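Side-chain contacts in glycerol uptake operon antiterminator-related protein (Thermotoga maritima, PDB 1VKF), which is of unestablished function but probably acts as a glycerol-3-phosphate-responsive antiterminator built on a TIM-barrel scaffold: residues V35-S40 with K50-R55; V61-V66 with E73-F78. All blocks are in the same frame, centred on the assembly; numbering follows the deposited sequence. Where two conformers were deposited one is given.

Contact 1. Residues V35-S40 with K50-R55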
loop_
_atom_site.group_PDB
_atom_site.type_symbol
_atom_site.label_atom_id
_atom_site.label_comp_id
_atom_site.label_asym_id
_atom_site.label_seq_id
_atom_site.Cartn_x
_atom_site.Cartn_y
_atom_site.Cartn_z
ATOM N N VAL A 35 7.720 4.092 0.517
ATOM C CA VAL A 35 7.887 2.863 1.260
ATOM C C VAL A 35 6.527 2.466 1.824
ATOM O O VAL A 35 5.851 3.296 2.427
ATOM C CB VAL A 35 8.897 3.007 2.449
ATOM C CG1 VAL A 35 8.897 1.783 3.350
ATOM C CG2 VAL A 35 10.317 3.197 1.957
ATOM N N PHE A 36 6.171 1.184 1.656
ATOM C CA PHE A 36 5.048 0.599 2.366
ATOM C C PHE A 36 5.578 -0.256 3.478
ATOM O O PHE A 36 6.246 -1.250 3.220
ATOM C CB PHE A 36 4.189 -0.234 1.404
ATOM C CG PHE A 36 3.326 0.549 0.493
ATOM C CD1 PHE A 36 3.341 1.919 0.451
ATOM C CD2 PHE A 36 2.503 -0.125 -0.403
ATOM C CE1 PHE A 36 2.469 2.595 -0.380
ATOM C CE2 PHE A 36 1.666 0.549 -1.242
ATOM C CZ PHE A 36 1.660 1.898 -1.241
ATOM N N LEU A 37 5.366 0.143 4.734
ATOM C CA LEU A 37 5.836 -0.645 5.890
ATOM C C LEU A 37 4.744 -1.635 6.235
ATOM O O LEU A 37 3.642 -1.272 6.659
ATOM C CB LEU A 37 6.084 0.285 7.077
ATOM C CG LEU A 37 6.546 -0.373 8.353
ATOM C CD1 LEU A 37 7.802 -1.170 8.170
ATOM C CD2 LEU A 37 6.677 0.694 9.437
ATOM N N LEU A 38 5.005 -2.912 5.981
ATOM C CA LEU A 38 3.953 -3.906 5.991
ATOM C C LEU A 38 3.824 -4.682 7.295
ATOM O O LEU A 38 2.837 -5.422 7.462
ATOM C CB LEU A 38 4.155 -4.886 4.842
ATOM C CG LEU A 38 4.078 -4.210 3.463
ATOM C CD1 LEU A 38 4.202 -5.295 2.417
ATOM C CD2 LEU A 38 2.789 -3.428 3.253
ATOM N N LYS A 39 4.760 -4.480 8.209
ATOM C CA LYS A 39 4.649 -5.026 9.554
ATOM C C LYS A 39 5.394 -4.140 10.532
ATOM O O LYS A 39 6.491 -3.647 10.264
ATOM C CB LYS A 39 5.252 -6.446 9.585
ATOM C CG LYS A 39 5.105 -7.199 10.922
ATOM C CD LYS A 39 5.785 -8.585 10.885
ATOM C CE LYS A 39 5.501 -9.327 12.179
ATOM N NZ LYS A 39 5.920 -10.742 12.097
ATOM N N SER A 40 4.812 -3.971 11.701
ATOM C CA SER A 40 5.493 -3.295 12.783
ATOM C C SER A 40 4.778 -3.712 14.061
ATOM O O SER A 40 4.040 -4.702 14.077
ATOM C CB SER A 40 5.476 -1.733 12.574
ATOM O OG SER A 40 6.206 -1.050 13.600
ATOM N N LYS A 50 10.655 6.867 12.140
ATOM C CA LYS A 50 11.779 7.801 12.206
ATOM C C LYS A 50 12.925 7.352 11.282
ATOM O O LYS A 50 13.492 8.187 10.582
ATOM C CB LYS A 50 12.302 7.917 13.632
ATOM C CG LYS A 50 13.598 8.731 13.730
ATOM C CD LYS A 50 13.805 9.363 15.072
ATOM C CE LYS A 50 15.030 10.325 15.071
ATOM N NZ LYS A 50 15.085 11.170 13.848
ATOM N N ILE A 51 13.277 6.069 11.302
ATOM C CA ILE A 51 14.370 5.552 10.459
ATOM C C ILE A 51 14.036 5.867 8.976
ATOM O O ILE A 51 14.886 6.340 8.205
ATOM C CB ILE A 51 14.636 4.046 10.680
ATOM C CG1 ILE A 51 15.257 3.781 12.041
ATOM C CG2 ILE A 51 15.484 3.475 9.524
ATOM C CD1 ILE A 51 15.114 2.273 12.473
ATOM N N LEU A 52 12.797 5.586 8.574
ATOM C CA LEU A 52 12.406 5.652 7.178
ATOM C C LEU A 52 12.202 7.098 6.761
ATOM O O LEU A 52 12.609 7.499 5.659
ATOM C CB LEU A 52 11.126 4.855 6.956
ATOM C CG LEU A 52 11.297 3.330 7.135
ATOM C CD1 LEU A 52 9.914 2.680 7.048
ATOM C CD2 LEU A 52 12.228 2.725 6.128
ATOM N N LYS A 53 11.623 7.901 7.642
ATOM C CA LYS A 53 11.410 9.314 7.330
ATOM C C LYS A 53 12.768 10.038 7.260
ATOM O O LYS A 53 12.947 10.931 6.466
ATOM C CB LYS A 53 10.473 9.987 8.345
ATOM C CG LYS A 53 8.977 9.477 8.293
ATOM C CD LYS A 53 8.287 9.710 6.944
ATOM C CE LYS A 53 8.230 11.213 6.586
ATOM N NZ LYS A 53 7.734 11.519 5.162
ATOM N N ASP A 54 13.717 9.622 8.080
ATOM C CA ASP A 54 15.075 10.185 8.076
ATOM C C ASP A 54 15.775 9.939 6.715
ATOM O O ASP A 54 16.649 10.738 6.322
ATOM C CB ASP A 54 15.907 9.588 9.201
ATOM C CG ASP A 54 15.690 10.310 10.564
ATOM O OD1 ASP A 54 14.938 11.321 10.617
ATOM O OD2 ASP A 54 16.233 9.950 11.615
ATOM N N ARG A 55 15.437 8.842 6.061
ATOM C CA ARG A 55 15.942 8.509 4.716
ATOM C C ARG A 55 15.220 9.275 3.623
ATOM O O ARG A 55 15.494 9.068 2.449
ATOM C CB ARG A 55 15.891 7.036 4.449
ATOM C CG ARG A 55 16.917 6.225 5.200
ATOM C CD ARG A 55 16.678 4.799 5.143
ATOM N NE ARG A 55 17.615 3.987 5.925
ATOM C CZ ARG A 55 18.143 2.858 5.471
ATOM N NH1 ARG A 55 17.883 2.463 4.242
ATOM N NH2 ARG A 55 18.946 2.134 6.232
#

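Contact 2. Residues V61-V66 with E73-F78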
loop_
_atom_site.group_PDB
_atom_site.type_symbol
_atom_site.label_atom_id
_atom_site.label_comp_id
_atom_site.label_asym_id
_atom_site.label_seq_id
_atom_site.Cartn_x
_atom_site.Cartn_y
_atom_site.Cartn_z
ATOM N N VAL A 61 1.788 3.007 6.111
ATOM C CA VAL A 61 1.862 1.919 7.053
ATOM C C VAL A 61 0.632 1.035 6.883
ATOM O O VAL A 61 -0.484 1.530 6.887
ATOM C CB VAL A 61 1.851 2.433 8.507
ATOM C CG1 VAL A 61 1.775 1.297 9.502
ATOM C CG2 VAL A 61 3.112 3.229 8.734
ATOM N N ASP A 62 0.827 -0.261 6.769
ATOM C CA ASP A 62 -0.310 -1.206 6.775
ATOM C C ASP A 62 -0.765 -1.392 8.207
ATOM O O ASP A 62 -0.175 -2.141 8.978
ATOM C CB ASP A 62 0.068 -2.563 6.195
ATOM C CG ASP A 62 -1.140 -3.481 6.075
ATOM O OD1 ASP A 62 -2.134 -3.257 6.782
ATOM O OD2 ASP A 62 -1.181 -4.465 5.299
HETATM N N MSE A 63 -1.767 -0.633 8.577
HETATM C CA MSE A 63 -2.231 -0.535 9.941
HETATM C C MSE A 63 -2.819 -1.877 10.403
HETATM O O MSE A 63 -2.805 -2.209 11.598
HETATM C CB MSE A 63 -3.161 0.641 10.112
HETATM C CG MSE A 63 -4.460 0.450 9.444
HETATM SE SE MSE A 63 -5.662 1.955 9.760
HETATM C CE MSE A 63 -6.158 1.501 11.679
ATOM N N ASP A 64 -3.220 -2.716 9.444
ATOM C CA ASP A 64 -3.782 -4.007 9.817
ATOM C C ASP A 64 -2.747 -4.986 10.332
ATOM O O ASP A 64 -3.127 -6.009 10.913
ATOM C CB ASP A 64 -4.443 -4.677 8.604
ATOM C CG ASP A 64 -5.506 -3.856 7.941
ATOM O OD1 ASP A 64 -6.087 -2.911 8.520
ATOM O OD2 ASP A 64 -5.883 -4.172 6.770
ATOM N N PHE A 65 -1.457 -4.702 10.129
ATOM C CA PHE A 65 -0.395 -5.612 10.542
ATOM C C PHE A 65 0.583 -4.995 11.556
ATOM O O PHE A 65 1.684 -5.516 11.767
ATOM C CB PHE A 65 0.297 -6.175 9.294
ATOM C CG PHE A 65 -0.587 -7.115 8.505
ATOM C CD1 PHE A 65 -0.588 -8.481 8.763
ATOM C CD2 PHE A 65 -1.478 -6.621 7.576
ATOM C CE1 PHE A 65 -1.442 -9.338 8.048
ATOM C CE2 PHE A 65 -2.317 -7.441 6.863
ATOM C CZ PHE A 65 -2.308 -8.816 7.104
ATOM N N VAL A 66 0.153 -3.917 12.227
ATOM C CA VAL A 66 0.919 -3.326 13.328
ATOM C C VAL A 66 0.458 -4.113 14.569
ATOM O O VAL A 66 -0.713 -3.970 15.020
ATOM C CB VAL A 66 0.612 -1.828 13.505
ATOM C CG1 VAL A 66 1.333 -1.263 14.704
ATOM C CG2 VAL A 66 0.948 -1.014 12.238
ATOM N N GLU A 73 -10.757 5.005 14.404
ATOM C CA GLU A 73 -10.243 6.364 14.391
ATOM C C GLU A 73 -9.018 6.582 15.274
ATOM O O GLU A 73 -8.059 7.225 14.873
ATOM C CB GLU A 73 -11.343 7.330 14.769
ATOM C CG GLU A 73 -11.035 8.782 14.431
ATOM C CD GLU A 73 -12.298 9.618 14.333
ATOM O OE1 GLU A 73 -13.208 9.399 15.144
ATOM O OE2 GLU A 73 -12.382 10.479 13.449
ATOM N N GLU A 74 -9.092 6.118 16.509
ATOM C CA GLU A 74 -7.970 6.246 17.429
ATOM C C GLU A 74 -6.707 5.515 16.945
ATOM O O GLU A 74 -5.615 6.083 17.015
ATOM C CB GLU A 74 -8.354 5.801 18.852
ATOM C CG GLU A 74 -9.531 6.541 19.462
ATOM C CD GLU A 74 -10.915 6.014 19.094
ATOM O OE1 GLU A 74 -11.063 5.111 18.229
ATOM O OE2 GLU A 74 -11.894 6.554 19.666
ATOM N N ALA A 75 -6.867 4.319 16.377
ATOM C CA ALA A 75 -5.754 3.606 15.766
ATOM C C ALA A 75 -5.135 4.372 14.610
ATOM O O ALA A 75 -3.911 4.500 14.501
ATOM C CB ALA A 75 -6.160 2.222 15.328
ATOM N N ILE A 76 -5.982 4.937 13.755
ATOM C CA ILE A 76 -5.474 5.698 12.600
ATOM C C ILE A 76 -4.714 6.952 13.055
ATOM O O ILE A 76 -3.605 7.236 12.549
ATOM C CB ILE A 76 -6.624 6.108 11.653
ATOM C CG1 ILE A 76 -7.284 4.915 10.970
ATOM C CG2 ILE A 76 -6.121 7.105 10.632
ATOM C CD1 ILE A 76 -8.717 5.178 10.563
ATOM N N LEU A 77 -5.268 7.666 14.046
ATOM C CA LEU A 77 -4.612 8.839 14.640
ATOM C C LEU A 77 -3.304 8.463 15.339
ATOM O O LEU A 77 -2.361 9.250 15.274
ATOM C CB LEU A 77 -5.508 9.604 15.621
ATOM C CG LEU A 77 -6.695 10.245 14.918
ATOM C CD1 LEU A 77 -7.629 10.874 15.941
ATOM C CD2 LEU A 77 -6.227 11.226 13.853
ATOM N N PHE A 78 -3.172 7.262 15.952
ATOM C CA PHE A 78 -1.952 6.807 16.508
ATOM C C PHE A 78 -0.868 6.608 15.465
ATOM O O PHE A 78 0.278 7.014 15.670
ATOM C CB PHE A 78 -2.202 5.466 17.236
ATOM C CG PHE A 78 -1.007 4.877 17.886
ATOM C CD1 PHE A 78 -0.202 4.064 17.146
ATOM C CD2 PHE A 78 -0.710 5.179 19.204
ATOM C CE1 PHE A 78 0.941 3.477 17.729
ATOM C CE2 PHE A 78 0.410 4.595 19.817
ATOM C CZ PHE A 78 1.237 3.765 19.060
#

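Contact 1. Residues V35-S40 with K50-R55
Val35 and Leu52 meet methyl to methyl: CG1 of Val35 lies 3.9 Å from CD1 of Leu52, and the two side chains cross at about a right angle. The same leucine methyl also serves Leu37, whose CD2 stands 4.5 Å from CD1 of Leu52, a looser approach. One branch of Leu52 is thus aimed at the strand between two residues of the same face, and the contact consists of these apolar touches, with all three side chains buried. Val35 keeps CG1 opposite its backbone N (chi1 171°), which carries that branch out toward the helix, while Leu52 turns CG opposite its own carbonyl carbon (chi1 -68°) and extends CD1 toward the strand. Phe36, between the two strand residues, points the other way, into the barrel interior, where it packs on Ile18.

Behind Leu52 the helix presents a polar outer side. Lys50 and Asp54, one turn apart, form a salt bridge in which OD2 of Asp54 receives NZ of Lys50 on its syn lone pair at 2.8 Å; the bond from NZ of Lys50 to OD1 of Asp54, at 3.2 Å, is weak. Lys53 reaches Asp85 in a salt bridge, and NZ of Lys53 also hydrogen-bonds the carbonyl O of Lys57, linking the helix end to the short connection before strand 58-62.

The pair belongs to a beta-alpha-beta unit of a TIM barrel, strand 34-41, helix 45-54 and strand 58-62, with the helix laid over the outside of the parallel sheet. Leu52 spans more than one strand, touching Leu21 of strand 16-21 and Val59 of strand 58-62, while backbone hydrogen bonds place strand 34-41 between those two.

Contact 2. Residues V61-V66 with E73-F78
Met63, a selenomethionine, makes the apolar contact with its far end: SE of Met63 lies 3.6 Å from CG1 of Ile76, and its terminal CE sits 3.7 Å from CB of Ala75. CE of Met63 also comes 3.7 Å from CG1 of Ile76, putting the methyl against two successive residues of the helix. Chi1 of 70° sets CG of Met63 between its backbone N and carbonyl carbon, chi2 is extended, and a bend at chi3 (-75°) turns CE across the helix, from CG1 of Ile76 to CB of Ala75. All three side chains are buried; Val97 of helix 92-100 covers Ile76 further, and Asn94 of the same helix packs on Met63.

In the TIM-barrel fold strand 58-62 ends here, the chain makes a short 3-10 segment, 63-64, and the brief strand 66-67 pairs with strand 34-41 before helix 73-82 begins.

Polar bonds shape that strand end. OD1 of Asp62 accepts from the backbone N of Asp64 at 2.9 Å, the closure of an Asx turn; the N-H meets the oxygen on its anti side, 24° out of the carboxylate plane, and the bond is bent. The backbone N of Phe65 bonds the carbonyl O of Asp62 at 3.1 Å. The carboxylate of Asp64 is held by two donors near the end of strand 86-89, the hydroxyl of Thr89 and the backbone N of Ile90.

In the fold
After strand 16-21 and a long connection the chain enters strand 34-41, and contact 1 closes the loop that brings helix 45-54 back over that strand. The chain then runs into strand 58-62, and contact 2 closes the next loop, joining the residues just past this strand to helix 73-82. The two closures stand in series, neither nested nor crossed, with centres about 14 Å apart. They meet through the sheet: the O of Leu37 lies 3.0 Å from the N of Asp62, a probable hydrogen bond between neighbouring parallel strands, and Leu38 packs on Asp62 and Phe65. Together they fasten two successive helices, one to strand 34-41 and the other to the chain just past its neighbour, strand 58-62.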